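Local atomic coordinates of alpha-L-rhamnosidase (Streptomyces avermitilis, PDB entry 3W5M), a protein that hydrolyses terminal non-reducing alpha-L-rhamnose residues from citrus flavonoids such as naringin, rutin and hesperidin and from gum arabic. Residues M893-D898 with M911-H916; S626-T631 with N915-G920; N541-A546 with P632-R637. One frame throughout, in Å; residues are numbered along the deposited sequence.

Contact 1. Residues M893-D898 with M911-H916. With TRS (2-amino-2-hydroxymethyl-propane-1,3-diol), chain D.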
loop_
_atom_site.group_PDB
_atom_site.type_symbol
_atom_site.label_atom_id
_atom_site.label_comp_id
_atom_site.label_asym_id
_atom_site.label_seq_id
_atom_site.Cartn_x
_atom_site.Cartn_y
_atom_site.Cartn_z
ATOM N N MET A 893 -8.771 -5.549 -11.011
ATOM C CA MET A 893 -9.584 -4.503 -11.625
ATOM C C MET A 893 -8.662 -3.509 -12.280
ATOM O O MET A 893 -7.626 -3.124 -11.708
ATOM C CB MET A 893 -10.491 -3.782 -10.611
ATOM C CG MET A 893 -11.249 -4.730 -9.695
ATOM S SD MET A 893 -12.179 -6.025 -10.507
ATOM C CE MET A 893 -13.432 -4.935 -11.200
ATOM N N TRP A 894 -9.027 -3.072 -13.483
ATOM C CA TRP A 894 -8.203 -2.079 -14.194
ATOM C C TRP A 894 -8.540 -0.638 -13.852
ATOM O O TRP A 894 -9.689 -0.333 -13.469
ATOM C CB TRP A 894 -8.355 -2.253 -15.715
ATOM C CG TRP A 894 -8.038 -3.594 -16.246
ATOM C CD1 TRP A 894 -7.304 -4.590 -15.651
ATOM C CD2 TRP A 894 -8.397 -4.075 -17.546
ATOM N NE1 TRP A 894 -7.213 -5.677 -16.509
ATOM C CE2 TRP A 894 -7.867 -5.376 -17.677
ATOM C CE3 TRP A 894 -9.126 -3.525 -18.612
ATOM C CZ2 TRP A 894 -8.063 -6.156 -18.840
ATOM C CZ3 TRP A 894 -9.307 -4.294 -19.777
ATOM C CH2 TRP A 894 -8.767 -5.586 -19.877
ATOM N N GLU A 895 -7.569 0.255 -14.034
ATOM C CA GLU A 895 -7.784 1.673 -13.848
ATOM C C GLU A 895 -8.886 2.227 -14.771
ATOM O O GLU A 895 -9.610 3.136 -14.358
ATOM C CB GLU A 895 -6.507 2.462 -14.100
ATOM C CG GLU A 895 -6.559 3.934 -13.695
ATOM C CD GLU A 895 -5.197 4.619 -13.777
ATOM O OE1 GLU A 895 -4.297 4.072 -14.470
ATOM O OE2 GLU A 895 -5.024 5.709 -13.161
ATOM N N ARG A 896 -8.966 1.708 -16.006
ATOM C CA ARG A 896 -9.893 2.250 -17.038
ATOM C C ARG A 896 -10.833 1.163 -17.506
ATOM O O ARG A 896 -10.458 -0.002 -17.561
ATOM C CB ARG A 896 -9.107 2.747 -18.260
ATOM C CG ARG A 896 -8.220 3.955 -18.026
ATOM C CD ARG A 896 -7.283 4.140 -19.220
ATOM N NE ARG A 896 -6.342 5.243 -19.082
ATOM C CZ ARG A 896 -6.592 6.501 -19.441
ATOM N NH1 ARG A 896 -7.769 6.836 -19.954
ATOM N NH2 ARG A 896 -5.672 7.436 -19.268
ATOM N N TRP A 897 -12.045 1.528 -17.915
ATOM C CA TRP A 897 -12.916 0.539 -18.521
ATOM C C TRP A 897 -12.252 -0.100 -19.766
ATOM O O TRP A 897 -12.465 -1.280 -20.061
ATOM C CB TRP A 897 -14.275 1.186 -18.864
ATOM C CG TRP A 897 -15.048 1.633 -17.628
ATOM C CD1 TRP A 897 -15.310 2.921 -17.239
ATOM C CD2 TRP A 897 -15.638 0.782 -16.631
ATOM N NE1 TRP A 897 -16.052 2.914 -16.062
ATOM C CE2 TRP A 897 -16.281 1.620 -15.687
ATOM C CE3 TRP A 897 -15.716 -0.608 -16.465
ATOM C CZ2 TRP A 897 -16.949 1.108 -14.562
ATOM C CZ3 TRP A 897 -16.394 -1.122 -15.360
ATOM C CH2 TRP A 897 -17.005 -0.255 -14.423
ATOM N N ASP A 898 -11.407 0.678 -20.435
ATOM C CA ASP A 898 -10.719 0.232 -21.662
ATOM C C ASP A 898 -9.204 0.185 -21.531
ATOM O O ASP A 898 -8.508 0.558 -22.464
ATOM C CB ASP A 898 -11.055 1.183 -22.816
ATOM C CG ASP A 898 -10.749 2.623 -22.489
ATOM O OD1 ASP A 898 -10.513 2.935 -21.302
ATOM O OD2 ASP A 898 -10.736 3.464 -23.413
ATOM N N MET A 911 -1.006 7.146 -18.420
ATOM C CA MET A 911 -1.752 6.748 -17.214
ATOM C C MET A 911 -2.644 5.542 -17.519
ATOM O O MET A 911 -3.760 5.693 -18.027
ATOM C CB MET A 911 -2.560 7.929 -16.641
ATOM C CG MET A 911 -3.012 7.729 -15.194
ATOM S SD MET A 911 -4.337 8.899 -14.757
ATOM C CE MET A 911 -5.671 8.235 -15.743
ATOM N N ASN A 912 -2.135 4.338 -17.236
ATOM C CA ASN A 912 -2.870 3.116 -17.528
ATOM C C ASN A 912 -2.496 1.899 -16.693
ATOM O O ASN A 912 -1.779 0.994 -17.159
ATOM C CB ASN A 912 -2.771 2.743 -19.019
ATOM C CG ASN A 912 -3.783 1.691 -19.405
ATOM O OD1 ASN A 912 -4.899 1.688 -18.888
ATOM N ND2 ASN A 912 -3.404 0.774 -20.301
ATOM N N SER A 913 -3.059 1.820 -15.501
ATOM C CA SER A 913 -2.784 0.698 -14.584
ATOM C C SER A 913 -3.760 -0.486 -14.762
ATOM O O SER A 913 -4.946 -0.299 -15.094
ATOM C CB SER A 913 -2.780 1.236 -13.141
ATOM O OG SER A 913 -3.349 0.301 -12.229
ATOM N N PHE A 914 -3.262 -1.705 -14.562
ATOM C CA PHE A 914 -4.120 -2.881 -14.584
ATOM C C PHE A 914 -4.488 -3.400 -13.195
ATOM O O PHE A 914 -4.927 -4.544 -13.051
ATOM C CB PHE A 914 -3.512 -3.980 -15.453
ATOM C CG PHE A 914 -3.376 -3.571 -16.886
ATOM C CD1 PHE A 914 -2.261 -2.859 -17.312
ATOM C CD2 PHE A 914 -4.411 -3.808 -17.786
ATOM C CE1 PHE A 914 -2.153 -2.447 -18.638
ATOM C CE2 PHE A 914 -4.315 -3.400 -19.113
ATOM C CZ PHE A 914 -3.189 -2.711 -19.533
ATOM N N ASN A 915 -4.332 -2.545 -12.183
ATOM C CA ASN A 915 -4.579 -2.938 -10.796
ATOM C C ASN A 915 -4.927 -1.715 -9.909
ATOM O O ASN A 915 -4.150 -1.322 -9.047
ATOM C CB ASN A 915 -3.335 -3.698 -10.249
ATOM C CG ASN A 915 -3.643 -4.571 -9.040
ATOM O OD1 ASN A 915 -4.751 -4.571 -8.499
ATOM N ND2 ASN A 915 -2.646 -5.357 -8.618
ATOM N N HIS A 916 -6.076 -1.091 -10.173
ATOM C CA HIS A 916 -6.692 -0.072 -9.308
ATOM C C HIS A 916 -7.960 -0.688 -8.730
ATOM O O HIS A 916 -8.746 -1.267 -9.481
ATOM C CB HIS A 916 -7.160 1.119 -10.137
ATOM C CG HIS A 916 -6.162 2.226 -10.266
ATOM N ND1 HIS A 916 -4.983 2.084 -10.973
ATOM C CD2 HIS A 916 -6.205 3.517 -9.858
ATOM C CE1 HIS A 916 -4.323 3.227 -10.960
ATOM N NE2 HIS A 916 -5.040 4.115 -10.292
HETATM C C TRS D . -5.934 8.607 -9.828
HETATM C C1 TRS D . -5.368 7.361 -9.117
HETATM C C2 TRS D . -7.391 8.856 -9.404
HETATM C C3 TRS D . -5.806 8.492 -11.345
HETATM N N TRS D . -5.123 9.768 -9.404
HETATM O O1 TRS D . -4.099 6.964 -9.688
HETATM O O2 TRS D . -7.463 9.072 -7.976
HETATM O O3 TRS D . -6.514 7.353 -11.833
HETATM O O HOH W 1 -10.562 0.210 -10.864
#

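Contact 2. Residues S626-T631 with N915-G920. With TRS (2-amino-2-hydroxymethyl-propane-1,3-diol), chain D.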
loop_
_atom_site.group_PDB
_atom_site.type_symbol
_atom_site.label_atom_id
_atom_site.label_comp_id
_atom_site.label_asym_id
_atom_site.label_seq_id
_atom_site.Cartn_x
_atom_site.Cartn_y
_atom_site.Cartn_z
ATOM N N SER A 626 0.958 -1.229 3.583
ATOM C CA SER A 626 1.239 -0.048 4.450
ATOM C C SER A 626 0.231 1.129 4.322
ATOM O O SER A 626 -0.249 1.665 5.343
ATOM C CB SER A 626 2.678 0.464 4.253
ATOM O OG SER A 626 2.954 1.501 5.180
ATOM N N VAL A 627 -0.079 1.529 3.094
ATOM C CA VAL A 627 -1.155 2.538 2.865
ATOM C C VAL A 627 -2.061 2.013 1.759
ATOM O O VAL A 627 -1.612 1.194 0.934
ATOM C CB VAL A 627 -0.596 3.933 2.492
ATOM C CG1 VAL A 627 0.353 4.489 3.576
ATOM C CG2 VAL A 627 0.071 3.930 1.134
ATOM N N PRO A 628 -3.339 2.441 1.731
ATOM C CA PRO A 628 -4.233 2.022 0.653
ATOM C C PRO A 628 -3.842 2.769 -0.659
ATOM O O PRO A 628 -4.031 3.986 -0.775
ATOM C CB PRO A 628 -5.616 2.418 1.173
ATOM C CG PRO A 628 -5.362 3.603 2.066
ATOM C CD PRO A 628 -3.985 3.388 2.660
ATOM N N THR A 629 -3.235 2.049 -1.605
ATOM C CA THR A 629 -2.651 2.714 -2.765
ATOM C C THR A 629 -3.583 2.687 -3.960
ATOM O O THR A 629 -4.479 1.842 -4.028
ATOM C CB THR A 629 -1.277 2.142 -3.174
ATOM O OG1 THR A 629 -1.363 0.721 -3.313
ATOM C CG2 THR A 629 -0.231 2.509 -2.162
ATOM N N ASP A 630 -3.364 3.630 -4.879
ATOM C CA ASP A 630 -4.068 3.612 -6.167
ATOM C C ASP A 630 -3.604 2.459 -7.057
ATOM O O ASP A 630 -4.432 1.753 -7.600
ATOM C CB ASP A 630 -3.931 4.947 -6.906
ATOM C CG ASP A 630 -2.460 5.338 -7.224
ATOM O OD1 ASP A 630 -1.513 5.026 -6.453
ATOM O OD2 ASP A 630 -2.262 6.025 -8.243
ATOM N N THR A 631 -2.286 2.264 -7.166
ATOM C CA THR A 631 -1.741 1.169 -7.969
ATOM C C THR A 631 -0.428 0.742 -7.368
ATOM O O THR A 631 0.283 1.562 -6.809
ATOM C CB THR A 631 -1.538 1.563 -9.455
ATOM O OG1 THR A 631 -0.614 0.657 -10.070
ATOM C CG2 THR A 631 -0.933 2.930 -9.562
ATOM N N ASN A 915 -4.332 -2.545 -12.183
ATOM C CA ASN A 915 -4.579 -2.938 -10.796
ATOM C C ASN A 915 -4.927 -1.715 -9.909
ATOM O O ASN A 915 -4.150 -1.322 -9.047
ATOM C CB ASN A 915 -3.335 -3.698 -10.249
ATOM C CG ASN A 915 -3.643 -4.571 -9.040
ATOM O OD1 ASN A 915 -4.751 -4.571 -8.499
ATOM N ND2 ASN A 915 -2.646 -5.357 -8.618
ATOM N N HIS A 916 -6.076 -1.091 -10.173
ATOM C CA HIS A 916 -6.692 -0.072 -9.308
ATOM C C HIS A 916 -7.960 -0.688 -8.730
ATOM O O HIS A 916 -8.746 -1.267 -9.481
ATOM C CB HIS A 916 -7.160 1.119 -10.137
ATOM C CG HIS A 916 -6.162 2.226 -10.266
ATOM N ND1 HIS A 916 -4.983 2.084 -10.973
ATOM C CD2 HIS A 916 -6.205 3.517 -9.858
ATOM C CE1 HIS A 916 -4.323 3.227 -10.960
ATOM N NE2 HIS A 916 -5.040 4.115 -10.292
ATOM N N TYR A 917 -8.203 -0.569 -7.423
ATOM C CA TYR A 917 -9.390 -1.211 -6.884
ATOM C C TYR A 917 -10.724 -0.470 -7.128
ATOM O O TYR A 917 -11.781 -1.046 -6.876
ATOM C CB TYR A 917 -9.263 -1.574 -5.383
ATOM C CG TYR A 917 -8.705 -0.517 -4.463
ATOM C CD1 TYR A 917 -9.249 0.776 -4.393
ATOM C CD2 TYR A 917 -7.659 -0.827 -3.622
ATOM C CE1 TYR A 917 -8.723 1.734 -3.533
ATOM C CE2 TYR A 917 -7.132 0.107 -2.756
ATOM C CZ TYR A 917 -7.663 1.381 -2.707
ATOM O OH TYR A 917 -7.111 2.285 -1.843
ATOM N N ALA A 918 -10.673 0.761 -7.639
ATOM C CA ALA A 918 -11.870 1.639 -7.673
ATOM C C ALA A 918 -13.118 0.970 -8.269
ATOM O O ALA A 918 -14.207 1.010 -7.662
ATOM C CB ALA A 918 -11.570 2.953 -8.389
ATOM N N TYR A 919 -12.981 0.355 -9.449
ATOM C CA TYR A 919 -14.134 -0.313 -10.074
ATOM C C TYR A 919 -14.531 -1.643 -9.433
ATOM O O TYR A 919 -15.572 -2.205 -9.767
ATOM C CB TYR A 919 -13.948 -0.440 -11.605
ATOM C CG TYR A 919 -13.911 0.918 -12.295
ATOM C CD1 TYR A 919 -14.825 1.920 -11.953
ATOM C CD2 TYR A 919 -12.973 1.204 -13.292
ATOM C CE1 TYR A 919 -14.797 3.165 -12.562
ATOM C CE2 TYR A 919 -12.941 2.442 -13.909
ATOM C CZ TYR A 919 -13.861 3.417 -13.542
ATOM O OH TYR A 919 -13.834 4.642 -14.155
ATOM N N GLY A 920 -13.701 -2.149 -8.521
ATOM C CA GLY A 920 -14.088 -3.265 -7.651
ATOM C C GLY A 920 -15.142 -2.890 -6.608
ATOM O O GLY A 920 -15.606 -3.753 -5.861
HETATM C C TRS D . -5.934 8.607 -9.828
HETATM C C1 TRS D . -5.368 7.361 -9.117
HETATM C C2 TRS D . -7.391 8.856 -9.404
HETATM C C3 TRS D . -5.806 8.492 -11.345
HETATM N N TRS D . -5.123 9.768 -9.404
HETATM O O1 TRS D . -4.099 6.964 -9.688
HETATM O O2 TRS D . -7.463 9.072 -7.976
HETATM O O3 TRS D . -6.514 7.353 -11.833
HETATM O O HOH W 2 -6.176 4.831 -2.441
HETATM O O HOH W 3 -6.514 1.202 -6.078
#

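Contact 3. Residues N541-A546 with P632-R637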
loop_
_atom_site.group_PDB
_atom_site.type_symbol
_atom_site.label_atom_id
_atom_site.label_comp_id
_atom_site.label_asym_id
_atom_site.label_seq_id
_atom_site.Cartn_x
_atom_site.Cartn_y
_atom_site.Cartn_z
ATOM N N ASN A 541 3.520 1.276 -19.329
ATOM C CA ASN A 541 2.560 1.862 -18.361
ATOM C C ASN A 541 3.165 2.053 -16.958
ATOM O O ASN A 541 2.572 2.709 -16.090
ATOM C CB ASN A 541 1.266 1.035 -18.311
ATOM C CG ASN A 541 1.448 -0.315 -17.638
ATOM O OD1 ASN A 541 2.353 -1.096 -17.974
ATOM N ND2 ASN A 541 0.585 -0.598 -16.670
ATOM N N LEU A 542 4.348 1.452 -16.740
ATOM C CA LEU A 542 5.050 1.600 -15.479
ATOM C C LEU A 542 5.760 2.957 -15.382
ATOM O O LEU A 542 6.182 3.367 -14.289
ATOM C CB LEU A 542 6.037 0.434 -15.252
ATOM C CG LEU A 542 5.517 -1.008 -15.360
ATOM C CD1 LEU A 542 6.676 -1.948 -15.047
ATOM C CD2 LEU A 542 4.326 -1.317 -14.441
ATOM N N ARG A 543 5.878 3.658 -16.522
ATOM C CA ARG A 543 6.484 4.950 -16.609
ATOM C C ARG A 543 7.921 4.891 -16.067
ATOM O O ARG A 543 8.700 4.051 -16.507
ATOM C CB ARG A 543 5.590 6.025 -15.936
ATOM C CG ARG A 543 4.153 5.937 -16.451
ATOM C CD ARG A 543 3.310 7.148 -16.036
ATOM N NE ARG A 543 3.333 7.365 -14.598
ATOM C CZ ARG A 543 2.339 7.885 -13.876
ATOM N NH1 ARG A 543 1.179 8.247 -14.449
ATOM N NH2 ARG A 543 2.511 8.035 -12.560
ATOM N N SER A 544 8.268 5.720 -15.093
ATOM C CA SER A 544 9.649 5.736 -14.599
ATOM C C SER A 544 10.057 4.592 -13.665
ATOM O O SER A 544 11.246 4.433 -13.395
ATOM C CB SER A 544 9.966 7.095 -13.955
ATOM O OG SER A 544 9.522 7.131 -12.612
ATOM N N ALA A 545 9.108 3.788 -13.182
ATOM C CA ALA A 545 9.448 2.652 -12.306
ATOM C C ALA A 545 10.092 1.493 -13.101
ATOM O O ALA A 545 9.410 0.803 -13.857
ATOM C CB ALA A 545 8.208 2.175 -11.538
ATOM N N ALA A 546 11.396 1.262 -12.935
ATOM C CA ALA A 546 12.041 0.167 -13.656
ATOM C C ALA A 546 11.494 -1.213 -13.258
ATOM O O ALA A 546 11.368 -2.106 -14.109
ATOM C CB ALA A 546 13.555 0.222 -13.498
ATOM N N PRO A 632 -0.123 -0.557 -7.439
ATOM C CA PRO A 632 1.109 -1.064 -6.820
ATOM C C PRO A 632 2.285 -1.182 -7.799
ATOM O O PRO A 632 3.377 -1.637 -7.402
ATOM C CB PRO A 632 0.688 -2.454 -6.348
ATOM C CG PRO A 632 -0.309 -2.895 -7.379
ATOM C CD PRO A 632 -1.012 -1.648 -7.879
ATOM N N ALA A 633 2.087 -0.785 -9.049
ATOM C CA ALA A 633 3.037 -1.173 -10.104
ATOM C C ALA A 633 3.806 0.001 -10.719
ATOM O O ALA A 633 5.038 -0.051 -10.817
ATOM C CB ALA A 633 2.352 -2.030 -11.174
ATOM N N ARG A 634 3.114 1.064 -11.142
ATOM C CA ARG A 634 3.831 2.175 -11.753
ATOM C C ARG A 634 4.528 3.064 -10.737
ATOM O O ARG A 634 4.489 2.792 -9.526
ATOM C CB ARG A 634 2.901 3.007 -12.660
ATOM C CG ARG A 634 1.818 3.761 -11.915
ATOM C CD ARG A 634 1.107 4.684 -12.901
ATOM N NE ARG A 634 -0.040 5.394 -12.320
ATOM C CZ ARG A 634 -1.290 5.285 -12.766
ATOM N NH1 ARG A 634 -1.574 4.484 -13.793
ATOM N NH2 ARG A 634 -2.269 5.962 -12.185
ATOM N N ASP A 635 5.142 4.143 -11.217
ATOM C CA ASP A 635 5.787 5.129 -10.333
ATOM C C ASP A 635 4.732 6.060 -9.659
ATOM O O ASP A 635 4.735 7.281 -9.868
ATOM C CB ASP A 635 6.819 5.948 -11.105
ATOM C CG ASP A 635 6.199 6.722 -12.290
ATOM O OD1 ASP A 635 5.008 6.475 -12.650
ATOM O OD2 ASP A 635 6.924 7.573 -12.882
ATOM N N GLU A 636 3.837 5.469 -8.860
ATOM C CA GLU A 636 2.846 6.237 -8.119
ATOM C C GLU A 636 2.720 5.578 -6.743
ATOM O O GLU A 636 3.558 5.837 -5.912
ATOM C CB GLU A 636 1.533 6.366 -8.911
ATOM C CG GLU A 636 0.647 7.458 -8.348
ATOM C CD GLU A 636 -0.225 8.131 -9.384
ATOM O OE1 GLU A 636 -0.232 7.682 -10.566
ATOM O OE2 GLU A 636 -0.894 9.134 -9.005
ATOM N N ARG A 637 1.753 4.691 -6.532
ATOM C CA ARG A 637 1.627 3.943 -5.251
ATOM C C ARG A 637 1.451 4.889 -4.088
ATOM O O ARG A 637 2.132 4.766 -3.068
ATOM C CB ARG A 637 2.867 3.059 -5.018
ATOM C CG ARG A 637 3.391 2.487 -6.332
ATOM C CD ARG A 637 4.356 1.331 -6.052
ATOM N NE ARG A 637 5.069 0.921 -7.256
ATOM C CZ ARG A 637 6.094 0.072 -7.211
ATOM N NH1 ARG A 637 6.471 -0.399 -6.026
ATOM N NH2 ARG A 637 6.746 -0.277 -8.321
HETATM O O HOH W 4 -0.748 9.461 -12.722
#

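Contact 1. Residues M893-D898 with M911-H916
Met893 O accepts a hydrogen bond from His916 N, the first of the bonds that join two loop segments lining the rhamnose pocket of the (alpha/alpha)6-barrel. The same carbonyl draws a CA-H...O contact from Asn915 CA. Trp894 follows with an edge-to-face stack: Phe914 turns its CD2 edge over one face of the indole, ring planes at 83°, with CD2 3.6 Å from Trp894 NE1. A water spans Trp894 O and His916 O. Glu895, assigned as the proton acceptor of catalysis, is held at backbone and side chain alike. Its N donates to Ser913 O at 2.9 Å, and its OE1 takes the N-H of Ser913 at 2.8 Å, nearly along the C-O axis, while Arg634 bridges to the same oxygen. CG lies anti to the backbone N (chi1 -170°) and the chain runs on extended, which lays it alongside the His916 ring. Glu895 CG sits over the ring centre in a CH-pi contact, 3.6 Å from the centroid, and the carboxylate stacks at 17° to the ring plane. OE2 accepts a bond from O3 of a bound Tris molecule, probably from the crystallisation liquor, at 2.6 Å; His916 NE2 points almost straight at Tris O1, while its ND1 is hydrogen-bonded to Ser913 OG, which also accepts a bond from Asn915 N in an ST turn. Arg896 reaches out extended to grip Met911 O side-on with two nitrogens, NE at 2.8 Å and NH2 at 2.9 Å, the oxygen lying in the guanidinium plane.

Contact 2. Residues S626-T631 with N915-G920
His916 CG lies anti to its own carbonyl carbon and beside the backbone N, with chi1 at -92°, well off a staggered value, and this brings one face of the imidazole under the backbone of Asp630. Asp630 O stands 3.2 Å above the ring plane, over its centre, and the same oxygen receives a CA-H...O contact from His916 CA. Thr631 CB packs 3.6 Å from His916 CE1. Asp630 CG sits between backbone N and carbonyl carbon (chi1 60°), a torsion that presents OD2 to Tris O1 at 2.5 Å, the hydroxyl that His916 also holds. These two residues bind rhamnose in the active-site pocket of the (alpha/alpha)6-barrel, and here the Tris occupies it, held also by Asp643 and Trp695. A smaller residue such as alanine in place of His916 would probably leave Tris O1 without its N-H donor and open a gap beneath Asp630 O. Further along, Tyr917 brings its hydroxyl to Pro628 CB, with OH 3.4 Å from that carbon, and a water links that OH to Pro628 O. A second water lies over the centre of the Tyr917 ring; it donates to Thr629 O and Asp630 O and accepts from Tyr917 N at 2.8 Å.

Contact 3. Residues N541-A546 with P632-R637
Arg543 grips one oxygen of Asp635 with two nitrogens, side-on: NE reaches OD1 at 2.7 Å on the syn lone pair, and NH2 meets it at 2.9 Å from above the carboxylate plane. The other oxygen goes to Ser544, whose OG donates to Asp635 OD2 at 2.6 Å on the anti side, with a weak bond from Ser544 N beside it. Both oxygens of Asp635 are thus fastened, and CG between backbone N and carbonyl carbon (chi1 60°) turns the carboxylate to meet Arg543 on one and Ser544 on the other. Arg634 holds Glu636 in the same side-on way, NE to OE1 at 2.9 Å, while its NH1 bridges to Glu895; Arg543 NH2 adds a weak bridge to Glu636 OE1 and a water joins that oxygen to Arg543 NH1. The two arginines lie close, Arg634 CD centred over a face of the Arg543 guanidinium, their planes 32° apart; the shared Glu636 carboxylate, with Asp635 on Arg543, probably offsets the like charges. Outward, the backbones meet in a weak bond from Asp635 N to Leu542 O. Ala545 CB rests on Asp635 N at 3.7 Å, and Leu542 CD2 touches Ala633 CB. A type II' turn from Leu542 to Ala545 in the concanavalin-like domain presents Arg543 and Ser544 to the rhamnose site of the barrel, where Arg634, Asp635 and Glu636 bind the sugar and Glu636 is the assigned proton donor.

From the N terminus, the loop 541-546 of the concanavalin-like domain comes first, and contact 3 closes on 632-637 after 85 intervening residues, joining that domain to the catalytic barrel. Contact 2 opens within this span, at 626-631, and closes on 915-920, so the two cross. Its long loop carries most of the barrel helices. Contact 1 then closes a short loop, from 893-898 back to 911-916, lying in series after contact 3 and sharing Asn915 and His916 with contact 2. Across them, Arg634 bridges to Glu895, and Asn541 ND2 probably bonds to Asn912 O, so contacts 1 and 3 also tie the concanavalin-like domain to the barrel.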